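Local coordinates for protein transcription regulator AcaB (Escherichia coli, PDB 6N8B) that probably regulates transcription of genes carried on an IncC plasmid and has a crucial role in the conjugative transfer of that plasmid, at residues D53-I58 with G187-A192. Residues are numbered along the deposited sequence; the frame is centred on the assembly and turned at random.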
loop_
_atom_site.group_PDB
_atom_site.type_symbol
_atom_site.label_atom_id
_atom_site.label_comp_id
_atom_site.label_asym_id
_atom_site.label_seq_id
_atom_site.Cartn_x
_atom_site.Cartn_y
_atom_site.Cartn_z
ATOM N N ASP A 53 -12.480 2.307 -9.219
ATOM C CA ASP A 53 -13.883 2.212 -8.826
ATOM C C ASP A 53 -14.814 2.842 -9.856
ATOM O O ASP A 53 -15.934 2.358 -10.046
ATOM C CB ASP A 53 -14.086 2.850 -7.452
ATOM C CG ASP A 53 -13.668 1.930 -6.315
ATOM O OD1 ASP A 53 -13.984 0.721 -6.378
ATOM O OD2 ASP A 53 -13.019 2.412 -5.359
ATOM N N VAL A 54 -14.379 3.902 -10.535
ATOM C CA VAL A 54 -15.263 4.568 -11.487
ATOM C C VAL A 54 -15.082 4.007 -12.898
ATOM O O VAL A 54 -16.048 3.943 -13.666
ATOM C CB VAL A 54 -15.083 6.099 -11.458
ATOM C CG1 VAL A 54 -14.887 6.583 -10.030
ATOM C CG2 VAL A 54 -13.948 6.545 -12.342
ATOM N N ILE A 55 -13.861 3.595 -13.258
ATOM C CA ILE A 55 -13.644 2.949 -14.548
ATOM C C ILE A 55 -14.454 1.661 -14.622
ATOM O O ILE A 55 -14.882 1.248 -15.707
ATOM C CB ILE A 55 -12.137 2.712 -14.783
ATOM C CG1 ILE A 55 -11.426 4.052 -14.989
ATOM C CG2 ILE A 55 -11.898 1.814 -15.988
ATOM C CD1 ILE A 55 -9.918 3.953 -14.992
ATOM N N LEU A 56 -14.744 1.049 -13.470
ATOM C CA LEU A 56 -15.480 -0.211 -13.451
ATOM C C LEU A 56 -16.970 -0.015 -13.703
ATOM O O LEU A 56 -17.571 -0.768 -14.474
ATOM C CB LEU A 56 -15.267 -0.925 -12.115
ATOM C CG LEU A 56 -13.882 -1.492 -11.839
ATOM C CD1 LEU A 56 -13.853 -2.139 -10.470
ATOM C CD2 LEU A 56 -13.601 -2.508 -12.934
ATOM N N ARG A 57 -17.588 0.981 -13.070
ATOM C CA ARG A 57 -19.005 1.213 -13.327
ATOM C C ARG A 57 -19.233 1.741 -14.736
ATOM O O ARG A 57 -20.317 1.552 -15.300
ATOM C CB ARG A 57 -19.592 2.176 -12.291
ATOM C CG ARG A 57 -18.924 2.134 -10.940
ATOM C CD ARG A 57 -19.000 0.730 -10.331
ATOM N NE ARG A 57 -18.027 0.584 -9.268
ATOM C CZ ARG A 57 -18.284 0.018 -8.094
ATOM N NH1 ARG A 57 -19.492 -0.458 -7.829
ATOM N NH2 ARG A 57 -17.317 -0.081 -7.177
ATOM N N ILE A 58 -18.221 2.375 -15.324
ATOM C CA ILE A 58 -18.298 2.714 -16.735
ATOM C C ILE A 58 -18.192 1.448 -17.578
ATOM O O ILE A 58 -18.870 1.310 -18.604
ATOM C CB ILE A 58 -17.211 3.746 -17.081
ATOM C CG1 ILE A 58 -17.580 5.102 -16.474
ATOM C CG2 ILE A 58 -17.054 3.874 -18.583
ATOM C CD1 ILE A 58 -16.432 6.080 -16.416
ATOM N N GLY A 187 -13.389 7.767 -24.274
ATOM C CA GLY A 187 -13.764 9.137 -23.978
ATOM C C GLY A 187 -14.537 9.294 -22.687
ATOM O O GLY A 187 -14.503 10.360 -22.067
ATOM N N GLU A 188 -15.235 8.241 -22.256
ATOM C CA GLU A 188 -16.069 8.362 -21.066
ATOM C C GLU A 188 -15.247 8.396 -19.784
ATOM O O GLU A 188 -15.671 9.014 -18.799
ATOM C CB GLU A 188 -17.068 7.208 -21.026
ATOM C CG GLU A 188 -18.228 7.410 -20.079
ATOM C CD GLU A 188 -19.350 6.427 -20.332
ATOM O OE1 GLU A 188 -19.269 5.674 -21.326
ATOM O OE2 GLU A 188 -20.310 6.403 -19.533
ATOM N N VAL A 189 -14.066 7.777 -19.775
ATOM C CA VAL A 189 -13.255 7.768 -18.563
ATOM C C VAL A 189 -12.205 8.872 -18.590
ATOM O O VAL A 189 -11.682 9.246 -17.532
ATOM C CB VAL A 189 -12.590 6.398 -18.331
ATOM C CG1 VAL A 189 -13.604 5.283 -18.487
ATOM C CG2 VAL A 189 -11.421 6.197 -19.272
ATOM N N ALA A 190 -11.892 9.413 -19.766
ATOM C CA ALA A 190 -11.083 10.618 -19.846
ATOM C C ALA A 190 -11.818 11.842 -19.319
ATOM O O ALA A 190 -11.198 12.899 -19.154
ATOM C CB ALA A 190 -10.628 10.848 -21.288
ATOM N N GLU A 191 -13.117 11.727 -19.048
ATOM C CA GLU A 191 -13.873 12.813 -18.450
ATOM C C GLU A 191 -14.372 12.483 -17.057
ATOM O O GLU A 191 -14.714 13.402 -16.306
ATOM C CB GLU A 191 -15.094 13.170 -19.310
ATOM C CG GLU A 191 -14.847 14.123 -20.461
ATOM C CD GLU A 191 -16.073 14.250 -21.354
ATOM O OE1 GLU A 191 -17.184 14.115 -20.802
ATOM O OE2 GLU A 191 -15.938 14.476 -22.576
ATOM N N ALA A 192 -14.393 11.209 -16.682
ATOM C CA ALA A 192 -14.734 10.828 -15.323
ATOM C C ALA A 192 -13.515 10.620 -14.444
ATOM O O ALA A 192 -13.572 10.915 -13.245
ATOM C CB ALA A 192 -15.573 9.547 -15.330
#
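I58 carries most of the contact of 53-58 with V189, A192 and E188, a worked example of a branched side chain serving several partners: both its arms meet V189, while CD1 also reaches A192 and CG2 reaches E188. The contact is almost wholly apolar. At the end of the ethyl arm, CD1 meets V189 CG1 at 3.6 Å and A192 CB at 3.7 Å, touching two residues that lie three apart on the facing helix. With chi1 at -72°, CG1 of I58 lies anti to the carbonyl carbon, which leaves CG2 anti to the backbone N and within 3.7 Å of V189 CG1, so this one valine methyl bridges both arms of the isoleucine. I55 adds a looser touch, its CG1 lying 4.2 Å from V189 CB, and also touches A176 and R177 of helix 148-182.

The polar side chain of E188 joins through its carbon chain, which runs straight and antiparallel to the I58 side chain, with CB, CG and CD all near I58 CG2 and CD at 3.9 Å from it. R57 and D53, hydrogen-bonded and salt-bridged to each other, take no part in the contact.

With axes 10.1 Å apart and running at 148°, the segments form a near-antiparallel helix-helix packing, in which short helix 186-192 covers the C-terminal end of helix 32-59 at the margin of a mainly helical fold.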